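PDB 3N0X: possible substrate binding protein of ABC transporter system from Rhodopseudomonas palustris, which probably binds branched-chain amino acids or related small solutes in the periplasm and delivers them to a membrane ABC transporter. Local coordinates for residues G123-Q128 and M366-K371; S132-I137 and K162-K167; A84-D89 and D108-E113; V102-A107 and D282-G287. All blocks are in the same frame, centred on the assembly; numbering follows the deposited sequence.

Interaction 1: residues G123-Q128 and M366-K371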
loop_
_atom_site.group_PDB
_atom_site.type_symbol
_atom_site.label_atom_id
_atom_site.label_comp_id
_atom_site.label_asym_id
_atom_site.label_seq_id
_atom_site.Cartn_x
_atom_site.Cartn_y
_atom_site.Cartn_z
ATOM N N GLY A 123 4.995 3.333 -2.711
ATOM C CA GLY A 123 3.751 2.743 -2.244
ATOM C C GLY A 123 3.707 1.279 -2.629
ATOM O O GLY A 123 4.325 0.859 -3.617
ATOM N N ARG A 124 3.043 0.454 -1.832
ATOM C CA ARG A 124 2.826 -0.918 -2.294
ATOM C C ARG A 124 1.790 -0.888 -3.409
ATOM O O ARG A 124 0.948 -0.009 -3.481
ATOM C CB ARG A 124 2.449 -1.891 -1.171
ATOM C CG ARG A 124 0.977 -2.071 -0.871
ATOM C CD ARG A 124 0.316 -0.802 -0.352
ATOM N NE ARG A 124 -1.074 -1.024 0.010
ATOM C CZ ARG A 124 -1.971 -0.091 0.316
ATOM N NH1 ARG A 124 -1.646 1.207 0.423
ATOM N NH2 ARG A 124 -3.235 -0.462 0.538
ATOM N N ASN A 125 1.856 -1.868 -4.286
ATOM C CA ASN A 125 0.836 -2.019 -5.312
ATOM C C ASN A 125 -0.212 -3.050 -4.907
ATOM O O ASN A 125 -0.042 -3.790 -3.934
ATOM C CB ASN A 125 1.430 -2.274 -6.721
ATOM C CG ASN A 125 2.161 -3.576 -6.861
ATOM O OD1 ASN A 125 1.750 -4.608 -6.332
ATOM N ND2 ASN A 125 3.275 -3.555 -7.602
ATOM N N SER A 126 -1.349 -3.051 -5.624
ATOM C CA SER A 126 -2.465 -3.930 -5.265
ATOM C C SER A 126 -2.086 -5.415 -5.376
ATOM O O SER A 126 -2.576 -6.241 -4.613
ATOM C CB SER A 126 -3.682 -3.595 -6.114
ATOM O OG SER A 126 -4.202 -2.339 -5.726
ATOM N N SER A 127 -1.194 -5.750 -6.297
ATOM C CA SER A 127 -0.650 -7.122 -6.338
ATOM C C SER A 127 0.104 -7.498 -5.062
ATOM O O SER A 127 -0.063 -8.628 -4.565
ATOM C CB SER A 127 0.203 -7.389 -7.580
ATOM O OG SER A 127 -0.645 -7.523 -8.715
ATOM N N GLN A 128 0.925 -6.591 -4.515
ATOM C CA GLN A 128 1.584 -6.847 -3.232
ATOM C C GLN A 128 0.545 -7.115 -2.121
ATOM O O GLN A 128 0.715 -8.043 -1.316
ATOM C CB GLN A 128 2.552 -5.728 -2.866
ATOM C CG GLN A 128 3.894 -5.824 -3.687
ATOM C CD GLN A 128 4.726 -4.551 -3.551
ATOM O OE1 GLN A 128 4.209 -3.447 -3.753
ATOM N NE2 GLN A 128 5.994 -4.702 -3.242
HETATM N N MSE A 366 7.801 -13.325 -1.197
HETATM C CA MSE A 366 6.710 -12.998 -2.123
HETATM C C MSE A 366 7.292 -12.772 -3.501
HETATM O O MSE A 366 8.248 -12.026 -3.634
HETATM C CB MSE A 366 5.963 -11.742 -1.690
HETATM C CG MSE A 366 5.260 -11.831 -0.324
HETATM SE SE MSE A 366 4.750 -10.160 0.370
HETATM C CE MSE A 366 6.528 -9.529 0.806
ATOM N N ASN A 367 6.746 -13.441 -4.502
ATOM C CA ASN A 367 7.124 -13.212 -5.903
ATOM C C ASN A 367 6.162 -12.189 -6.525
ATOM O O ASN A 367 4.996 -12.502 -6.821
ATOM C CB ASN A 367 7.059 -14.511 -6.712
ATOM C CG ASN A 367 7.431 -14.295 -8.162
ATOM O OD1 ASN A 367 8.336 -13.537 -8.463
ATOM N ND2 ASN A 367 6.730 -14.960 -9.065
ATOM N N ILE A 368 6.628 -10.960 -6.721
ATOM C CA ILE A 368 5.747 -9.901 -7.256
ATOM C C ILE A 368 5.975 -9.894 -8.786
ATOM O O ILE A 368 7.110 -9.658 -9.262
ATOM C CB ILE A 368 6.059 -8.520 -6.655
ATOM C CG1 ILE A 368 6.112 -8.609 -5.128
ATOM C CG2 ILE A 368 5.069 -7.487 -7.166
ATOM C CD1 ILE A 368 4.876 -9.132 -4.457
ATOM N N PRO A 369 4.908 -10.157 -9.568
ATOM C CA PRO A 369 5.088 -10.227 -11.027
ATOM C C PRO A 369 5.629 -8.927 -11.641
ATOM O O PRO A 369 5.365 -7.829 -11.123
ATOM C CB PRO A 369 3.665 -10.499 -11.552
ATOM C CG PRO A 369 2.752 -9.960 -10.519
ATOM C CD PRO A 369 3.488 -10.026 -9.186
ATOM N N ILE A 370 6.383 -9.071 -12.733
ATOM C CA ILE A 370 6.904 -7.957 -13.526
ATOM C C ILE A 370 5.975 -7.864 -14.746
ATOM O O ILE A 370 5.831 -8.825 -15.513
ATOM C CB ILE A 370 8.366 -8.211 -13.904
ATOM C CG1 ILE A 370 9.230 -8.208 -12.624
ATOM C CG2 ILE A 370 8.882 -7.137 -14.925
ATOM C CD1 ILE A 370 10.643 -8.764 -12.745
ATOM N N LYS A 371 5.312 -6.731 -14.903
ATOM C CA LYS A 371 4.241 -6.559 -15.889
ATOM C C LYS A 371 4.450 -5.366 -16.802
ATOM O O LYS A 371 3.518 -4.972 -17.506
ATOM C CB LYS A 371 2.919 -6.351 -15.147
ATOM C CG LYS A 371 2.561 -7.493 -14.182
HETATM O O HOH W 1 3.560 -5.794 -10.005
#
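I368 meets Q128 and N125 where the chain passes from strand 119-121 of one lobe into helix 126-137 of the other. This is one of the linkers between lobes expected in a periplasmic binding protein of the leucine-binding family. The segment 366-371 runs past the first turn of that helix without regular structure. M366, a selenomethionine, comes first and packs on I131 and S132, further along the helix. I368 carries the direct contact. Its CD1 lies 3.5 Å from Q128 CG, and the two side chains cross at about a right angle. The CG1 branch stands beside the backbone N (chi1 -50°), which carries CD1 in against the Q128 methylene. I368 CG2 lies 4.0 Å from Q128 CG and 4.3 Å from N125 ND2.

The groups that I368 touches are held by a capping box. Q128 N donates to N125 OD1 at 2.8 Å, nearly in line with the carbonyl. In return N125 N donates to Q128 OE1 at 2.9 Å, in the carbonyl plane. These bonds fix the rotation of both amides. The Q128 methylene is left facing I368, while N125 meets it with its amide nitrogen. P369 follows and adds a polar link. Its O accepts from a water at 2.9 Å, and N125 ND2 reaches the same water in a weak bond of 3.3 Å.

R329 binds the carbonyl of I368. Strand 335-345 receives the NE2 of Q128 at A335 O and packs its L336 on I368, while helix 152-165 meets S126 and S127.

Interaction 2: residues S132-I137 and K162-K167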
loop_
_atom_site.group_PDB
_atom_site.type_symbol
_atom_site.label_atom_id
_atom_site.label_comp_id
_atom_site.label_asym_id
_atom_site.label_seq_id
_atom_site.Cartn_x
_atom_site.Cartn_y
_atom_site.Cartn_z
ATOM N N SER A 132 0.653 -10.874 -0.619
ATOM C CA SER A 132 0.978 -10.994 0.783
ATOM C C SER A 132 -0.123 -11.759 1.541
ATOM O O SER A 132 0.173 -12.540 2.439
ATOM C CB SER A 132 1.216 -9.614 1.422
ATOM O OG SER A 132 0.046 -8.807 1.442
ATOM N N ASN A 133 -1.384 -11.510 1.226
ATOM C CA ASN A 133 -2.469 -12.269 1.852
ATOM C C ASN A 133 -2.415 -13.761 1.568
ATOM O O ASN A 133 -2.589 -14.585 2.456
ATOM C CB ASN A 133 -3.829 -11.658 1.500
ATOM C CG ASN A 133 -4.170 -10.493 2.390
ATOM O OD1 ASN A 133 -4.830 -10.685 3.430
ATOM N ND2 ASN A 133 -3.699 -9.296 2.041
ATOM N N ALA A 134 -2.130 -14.118 0.317
ATOM C CA ALA A 134 -2.038 -15.530 -0.055
ATOM C C ALA A 134 -0.891 -16.216 0.668
ATOM O O ALA A 134 -1.038 -17.336 1.167
ATOM C CB ALA A 134 -1.875 -15.681 -1.580
ATOM N N VAL A 135 0.272 -15.550 0.738
ATOM C CA VAL A 135 1.436 -16.090 1.410
ATOM C C VAL A 135 1.167 -16.178 2.930
ATOM O O VAL A 135 1.606 -17.153 3.588
ATOM C CB VAL A 135 2.693 -15.233 1.086
ATOM C CG1 VAL A 135 3.872 -15.586 1.992
ATOM C CG2 VAL A 135 3.029 -15.368 -0.417
ATOM N N ALA A 136 0.426 -15.216 3.479
ATOM C CA ALA A 136 0.123 -15.226 4.897
ATOM C C ALA A 136 -0.746 -16.440 5.273
ATOM O O ALA A 136 -0.405 -17.179 6.214
ATOM C CB ALA A 136 -0.615 -13.933 5.299
ATOM N N ILE A 137 -1.839 -16.664 4.533
ATOM C CA ILE A 137 -2.833 -17.639 4.981
ATOM C C ILE A 137 -2.768 -18.997 4.293
ATOM O O ILE A 137 -3.374 -19.952 4.733
ATOM C CB ILE A 137 -4.262 -17.063 4.880
ATOM C CG1 ILE A 137 -4.738 -16.943 3.416
ATOM C CG2 ILE A 137 -4.324 -15.684 5.595
ATOM C CD1 ILE A 137 -6.225 -16.466 3.274
ATOM N N LYS A 162 -4.458 -15.951 -6.356
ATOM C CA LYS A 162 -4.563 -17.348 -6.831
ATOM C C LYS A 162 -3.215 -17.863 -7.322
ATOM O O LYS A 162 -2.803 -18.957 -6.996
ATOM C CB LYS A 162 -5.612 -17.430 -7.941
ATOM C CG LYS A 162 -5.767 -18.763 -8.654
ATOM C CD LYS A 162 -6.915 -18.586 -9.650
ATOM C CE LYS A 162 -7.287 -19.866 -10.369
ATOM N NZ LYS A 162 -8.478 -19.571 -11.225
ATOM N N GLU A 163 -2.501 -17.033 -8.051
ATOM C CA GLU A 163 -1.194 -17.446 -8.537
ATOM C C GLU A 163 -0.211 -17.659 -7.376
ATOM O O GLU A 163 0.516 -18.665 -7.362
ATOM C CB GLU A 163 -0.696 -16.475 -9.600
ATOM C CG GLU A 163 0.694 -16.780 -10.152
ATOM C CD GLU A 163 0.825 -18.128 -10.872
ATOM O OE1 GLU A 163 -0.181 -18.679 -11.386
ATOM O OE2 GLU A 163 1.969 -18.629 -10.936
ATOM N N ALA A 164 -0.169 -16.737 -6.396
ATOM C CA ALA A 164 0.680 -16.941 -5.225
ATOM C C ALA A 164 0.278 -18.146 -4.378
ATOM O O ALA A 164 1.117 -18.836 -3.791
ATOM C CB ALA A 164 0.712 -15.651 -4.348
ATOM N N LEU A 165 -1.029 -18.364 -4.272
ATOM C CA LEU A 165 -1.548 -19.421 -3.440
ATOM C C LEU A 165 -1.102 -20.773 -3.945
ATOM O O LEU A 165 -0.926 -21.696 -3.144
ATOM C CB LEU A 165 -3.063 -19.352 -3.361
ATOM C CG LEU A 165 -3.668 -20.165 -2.208
ATOM C CD1 LEU A 165 -3.529 -19.345 -0.899
ATOM C CD2 LEU A 165 -5.159 -20.513 -2.515
ATOM N N ALA A 166 -0.915 -20.883 -5.258
ATOM C CA ALA A 166 -0.590 -22.182 -5.882
ATOM C C ALA A 166 0.699 -22.803 -5.357
ATOM O O ALA A 166 0.813 -24.018 -5.277
ATOM C CB ALA A 166 -0.574 -22.061 -7.439
ATOM N N LYS A 167 1.637 -21.975 -4.913
ATOM C CA LYS A 167 2.909 -22.451 -4.439
ATOM C C LYS A 167 2.914 -22.717 -2.914
ATOM O O LYS A 167 3.905 -23.207 -2.373
ATOM C CB LYS A 167 3.985 -21.426 -4.835
ATOM C CG LYS A 167 3.555 -20.536 -6.037
#
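Next to A134, which touches both A164 and L165, N133 OD1 accepts two hydrogen bonds, from A253 N and W206 NE1. N133 ND2 donates to D129 O. The amide is thus tied at both ends, on another side of the helix.

The contact itself joins helices 126-137 and 152-165 through small residues. Helix 152-165 connects the parallel neighbours 142-149 and 171-178 in a beta-alpha-beta unit, and helix 126-137 packs beside it on the four-stranded sheet of this lobe. The CA atoms of A134 and L165 are 5.2 Å apart. A134 CB sits 3.8 Å from A164 CB, methyl against methyl. It also lies 3.9 Å from L165 N, so it rests on backbone too. With L165 CG anti to the backbone N (chi1 -164°), its CD1 swings in over A134. There CD1 is 3.8 Å from A134 O and 4.1 Å from A134 CB. F161 extends the apolar patch against A134 and I137, and I144 of strand 142-149 lies beneath I137 and L165.

No hydrogen bond links the two segments. The helices are held here by van der Waals contact, and the short methyl side chains let their backbones come close.

Interaction 3: residues A84-D89 and D108-E113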
loop_
_atom_site.group_PDB
_atom_site.type_symbol
_atom_site.label_atom_id
_atom_site.label_comp_id
_atom_site.label_asym_id
_atom_site.label_seq_id
_atom_site.Cartn_x
_atom_site.Cartn_y
_atom_site.Cartn_z
ATOM N N ALA A 84 -6.169 7.152 -10.104
ATOM C CA ALA A 84 -6.546 7.733 -11.381
ATOM C C ALA A 84 -5.767 9.010 -11.694
ATOM O O ALA A 84 -5.313 9.193 -12.830
ATOM C CB ALA A 84 -8.094 7.976 -11.437
ATOM N N ALA A 85 -5.550 9.854 -10.689
ATOM C CA ALA A 85 -4.731 11.041 -10.880
ATOM C C ALA A 85 -3.256 10.653 -11.163
ATOM O O ALA A 85 -2.619 11.232 -12.023
ATOM C CB ALA A 85 -4.816 11.996 -9.635
ATOM N N ALA A 86 -2.720 9.693 -10.425
ATOM C CA ALA A 86 -1.337 9.270 -10.625
ATOM C C ALA A 86 -1.125 8.710 -12.032
ATOM O O ALA A 86 -0.114 9.025 -12.681
ATOM C CB ALA A 86 -0.929 8.258 -9.550
ATOM N N LEU A 87 -2.067 7.903 -12.514
ATOM C CA LEU A 87 -1.953 7.336 -13.869
ATOM C C LEU A 87 -1.942 8.451 -14.931
ATOM O O LEU A 87 -1.139 8.414 -15.887
ATOM C CB LEU A 87 -3.096 6.356 -14.119
ATOM C CG LEU A 87 -2.918 4.988 -13.510
ATOM C CD1 LEU A 87 -4.305 4.301 -13.238
ATOM C CD2 LEU A 87 -1.931 4.132 -14.411
ATOM N N ALA A 88 -2.768 9.478 -14.735
ATOM C CA ALA A 88 -2.801 10.611 -15.643
ATOM C C ALA A 88 -1.495 11.383 -15.636
ATOM O O ALA A 88 -1.117 11.991 -16.640
ATOM C CB ALA A 88 -3.948 11.584 -15.297
ATOM N N ASP A 89 -0.824 11.374 -14.493
ATOM C CA ASP A 89 0.416 12.119 -14.330
ATOM C C ASP A 89 1.656 11.455 -14.940
ATOM O O ASP A 89 2.648 12.133 -15.158
ATOM C CB ASP A 89 0.712 12.354 -12.850
ATOM C CG ASP A 89 -0.249 13.284 -12.189
ATOM O OD1 ASP A 89 -0.996 13.996 -12.895
ATOM O OD2 ASP A 89 -0.303 13.228 -10.927
ATOM N N ASP A 108 -1.903 -1.242 -9.984
ATOM C CA ASP A 108 -0.852 -2.071 -10.579
ATOM C C ASP A 108 -0.321 -1.519 -11.885
ATOM O O ASP A 108 0.875 -1.629 -12.180
ATOM C CB ASP A 108 -1.367 -3.508 -10.846
ATOM C CG ASP A 108 -1.374 -4.397 -9.581
ATOM O OD1 ASP A 108 -0.718 -4.062 -8.566
ATOM O OD2 ASP A 108 -2.042 -5.488 -9.612
ATOM N N GLN A 109 -1.209 -0.920 -12.674
ATOM C CA GLN A 109 -0.835 -0.452 -14.021
ATOM C C GLN A 109 0.280 0.609 -14.005
ATOM O O GLN A 109 0.974 0.774 -15.021
ATOM C CB GLN A 109 -2.083 0.077 -14.775
ATOM C CG GLN A 109 -3.203 -0.976 -14.994
ATOM C CD GLN A 109 -4.028 -1.366 -13.694
ATOM O OE1 GLN A 109 -4.020 -0.653 -12.653
ATOM N NE2 GLN A 109 -4.731 -2.524 -13.766
ATOM N N ILE A 110 0.457 1.304 -12.878
ATOM C CA ILE A 110 1.464 2.336 -12.748
ATOM C C ILE A 110 2.862 1.782 -12.960
ATOM O O ILE A 110 3.708 2.480 -13.521
ATOM C CB ILE A 110 1.313 3.064 -11.409
ATOM C CG1 ILE A 110 0.005 3.857 -11.432
ATOM C CG2 ILE A 110 2.550 3.945 -11.071
ATOM C CD1 ILE A 110 -0.417 4.465 -10.058
ATOM N N THR A 111 3.107 0.560 -12.505
ATOM C CA THR A 111 4.386 -0.097 -12.743
ATOM C C THR A 111 4.243 -1.237 -13.772
ATOM O O THR A 111 5.148 -2.093 -13.904
ATOM C CB THR A 111 5.014 -0.634 -11.459
ATOM O OG1 THR A 111 4.037 -1.378 -10.702
ATOM C CG2 THR A 111 5.574 0.519 -10.600
ATOM N N GLY A 112 3.141 -1.223 -14.502
ATOM C CA GLY A 112 2.858 -2.226 -15.504
ATOM C C GLY A 112 2.695 -1.616 -16.880
ATOM O O GLY A 112 3.605 -0.993 -17.405
ATOM N N GLU A 113 1.491 -1.766 -17.425
ATOM C CA GLU A 113 1.178 -1.371 -18.791
ATOM C C GLU A 113 1.368 0.118 -19.047
ATOM O O GLU A 113 1.659 0.516 -20.175
ATOM C CB GLU A 113 -0.292 -1.739 -19.109
ATOM C CG GLU A 113 -0.569 -3.250 -19.160
#
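The CA atoms of L87 and I110 come within 6.2 Å of each other, where helix 83-96 faces the 3-10 turn 108-110. The helix is the connecting element of a beta-alpha-beta unit. It joins the parallel neighbours 76-79 and 100-102 in the sheet of one lobe of this periplasmic binding protein fold. The turn belongs to the loop that leads on from 100-102 to 119-121, an edge strand of that sheet.

Across the contact the side chains are apolar where they touch. L87 leaves its backbone alongside the turn, and its end then bends in. Its CD2 reaches I110 CG1 at 3.6 Å, and its CG is 3.8 Å from the same carbon. The two side chains cross at an oblique angle. CD2 also lies 4.1 Å from Q109 CB, so one leucine methyl rests on two successive residues of the turn.

I110 answers with both carbons of its longer branch. That branch is nearly straight (chi2 170°), so CD1 goes on past L87 to A86. On the inner side I110 also packs on I119 and R121 of strand 119-121, while A86 touches A105. L87 and Q109 lie nearer the solvent.

The turn is braced from within by G112 N, which donates to Q109 O at 3.0 Å, and by T111 N, which donates to D108 O. D108 itself faces away from the helix and hydrogen-bonds S127. At the inner end of the contact, I110 CD1 stops 3.9 Å from A86 CB.

Interaction 4: residues V102-A107 and D282-G287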
loop_
_atom_site.group_PDB
_atom_site.type_symbol
_atom_site.label_atom_id
_atom_site.label_comp_id
_atom_site.label_asym_id
_atom_site.label_seq_id
_atom_site.Cartn_x
_atom_site.Cartn_y
_atom_site.Cartn_z
ATOM N N VAL A 102 5.919 7.484 -7.062
ATOM C CA VAL A 102 4.494 7.298 -6.830
ATOM C C VAL A 102 4.268 6.839 -5.395
ATOM O O VAL A 102 4.824 5.824 -4.947
ATOM C CB VAL A 102 3.856 6.347 -7.856
ATOM C CG1 VAL A 102 2.342 6.108 -7.489
ATOM C CG2 VAL A 102 4.032 6.951 -9.284
ATOM N N GLU A 103 3.427 7.616 -4.710
ATOM C CA GLU A 103 3.134 7.431 -3.289
ATOM C C GLU A 103 1.952 8.315 -2.966
ATOM O O GLU A 103 2.050 9.526 -3.140
ATOM C CB GLU A 103 4.353 7.900 -2.451
ATOM C CG GLU A 103 4.114 7.869 -0.960
ATOM C CD GLU A 103 3.850 6.486 -0.420
ATOM O OE1 GLU A 103 4.674 5.547 -0.667
ATOM O OE2 GLU A 103 2.838 6.374 0.327
ATOM N N PRO A 104 0.862 7.745 -2.435
ATOM C CA PRO A 104 0.575 6.344 -2.081
ATOM C C PRO A 104 -0.084 5.460 -3.125
ATOM O O PRO A 104 -0.261 4.279 -2.849
ATOM C CB PRO A 104 -0.415 6.485 -0.924
ATOM C CG PRO A 104 -1.171 7.713 -1.275
ATOM C CD PRO A 104 -0.133 8.669 -1.874
ATOM N N ALA A 105 -0.422 6.013 -4.284
ATOM C CA ALA A 105 -1.280 5.304 -5.273
ATOM C C ALA A 105 -0.836 3.869 -5.523
ATOM O O ALA A 105 0.323 3.634 -5.899
ATOM C CB ALA A 105 -1.350 6.065 -6.568
ATOM N N VAL A 106 -1.784 2.937 -5.420
ATOM C CA VAL A 106 -1.521 1.498 -5.467
ATOM C C VAL A 106 -1.745 0.817 -6.830
ATOM O O VAL A 106 -1.367 -0.323 -6.994
ATOM C CB VAL A 106 -2.418 0.724 -4.437
ATOM C CG1 VAL A 106 -2.188 1.241 -3.025
ATOM C CG2 VAL A 106 -3.917 0.814 -4.830
ATOM N N ALA A 107 -2.361 1.480 -7.798
ATOM C CA ALA A 107 -2.799 0.791 -9.017
ATOM C C ALA A 107 -1.670 0.035 -9.687
ATOM O O ALA A 107 -0.601 0.594 -9.937
ATOM C CB ALA A 107 -3.425 1.766 -9.995
ATOM N N ASP A 282 -0.219 6.228 10.500
ATOM C CA ASP A 282 -1.037 5.298 9.679
ATOM C C ASP A 282 -0.324 5.012 8.333
ATOM O O ASP A 282 0.833 5.431 8.102
ATOM C CB ASP A 282 -2.439 5.915 9.517
ATOM C CG ASP A 282 -3.591 4.859 9.365
ATOM O OD1 ASP A 282 -3.330 3.698 8.963
ATOM O OD2 ASP A 282 -4.770 5.273 9.618
ATOM N N PHE A 283 -1.005 4.274 7.442
ATOM C CA PHE A 283 -0.445 3.900 6.132
ATOM C C PHE A 283 0.253 5.076 5.460
ATOM O O PHE A 283 1.372 4.961 4.952
ATOM C CB PHE A 283 -1.549 3.453 5.139
ATOM C CG PHE A 283 -2.020 2.005 5.255
ATOM C CD1 PHE A 283 -1.937 1.253 6.419
ATOM C CD2 PHE A 283 -2.614 1.418 4.152
ATOM C CE1 PHE A 283 -2.445 -0.072 6.453
ATOM C CE2 PHE A 283 -3.040 0.101 4.174
ATOM C CZ PHE A 283 -2.978 -0.626 5.335
ATOM N N PHE A 284 -0.477 6.172 5.365
ATOM C CA PHE A 284 -0.046 7.281 4.531
ATOM C C PHE A 284 1.172 7.971 5.116
ATOM O O PHE A 284 2.076 8.439 4.391
ATOM C CB PHE A 284 -1.234 8.220 4.275
ATOM C CG PHE A 284 -2.343 7.539 3.562
ATOM C CD1 PHE A 284 -2.283 7.359 2.203
ATOM C CD2 PHE A 284 -3.470 7.110 4.241
ATOM C CE1 PHE A 284 -3.311 6.703 1.517
ATOM C CE2 PHE A 284 -4.458 6.409 3.577
ATOM C CZ PHE A 284 -4.386 6.204 2.231
ATOM N N THR A 285 1.214 8.007 6.431
ATOM C CA THR A 285 2.333 8.579 7.150
ATOM C C THR A 285 3.579 7.747 6.865
ATOM O O THR A 285 4.663 8.261 6.528
ATOM C CB THR A 285 2.110 8.514 8.654
ATOM O OG1 THR A 285 0.735 8.785 8.980
ATOM C CG2 THR A 285 3.025 9.520 9.345
ATOM N N ALA A 286 3.456 6.437 7.010
ATOM C CA ALA A 286 4.564 5.541 6.777
ATOM C C ALA A 286 5.063 5.625 5.329
ATOM O O ALA A 286 6.254 5.630 5.062
ATOM C CB ALA A 286 4.178 4.063 7.131
ATOM N N GLY A 287 4.139 5.696 4.389
ATOM C CA GLY A 287 4.507 5.833 2.992
ATOM C C GLY A 287 5.155 7.154 2.620
ATOM O O GLY A 287 6.130 7.188 1.857
HETATM O O HOH W 2 1.439 8.321 1.664
#
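P104 and F284 meet at about a right angle, with the proline ring set against the edge of the phenyl ring. P104 CG lies in the plane of that ring, 3.7 Å from F284 CE1, and P104 CB is 3.7 Å from F284 CD1. The peptide bond before P104 is cis. F284 has other company: Y20 stacks on it, and F283 CB lies over one face, offset toward the rim.

E103 is turned differently. Its CG is anti to the backbone N (chi1 175°), and a bend at the next bond (chi2 63°) lays the carboxylate along the backbone of G287. E103 OE2 comes to 3.2 Å from G287 CA, which has no side chain to stand in the way. The other oxygen, OE1, is 3.3 Å from G287 O. Both are acceptors and no hydrogen bond forms. OE1 is bonded instead to T122 OG1. OE2 accepts from a water at 2.7 Å, and this water also donates to F284 O at 2.8 Å, linking the loop after strand 100-102 to the first turn of helix 283-302.

A glycerol, probably from the crystallisation liquor, has its nearest atom about 3 Å from the F284 side chain. Its place is consistent with a pocket between the lobes.

The contact is thus part apolar edge, part buried carboxylate. The nearby carbonyl may make ionisation of E103 less easy, while T122 and the water would offset this.

Interactions 1, 2 and 4 are buried, whereas interaction 3 is only partly buried. Interactions 1 and 2 share helix 126-137, and M366 packs on both S132 and V135. Interactions 3 and 4 lie in the lobe built on the six-stranded sheet and meet where I110 packs on V102. Interaction 1 ties the two groups together, since S126 N hydrogen-bonds V106 O of the loop used by interaction 4. Interactions 2 and 3 are plain apolar packing of helices and a turn. Interactions 1 and 4 lie closer to the chain centre, and both combine apolar contact with a bridging water.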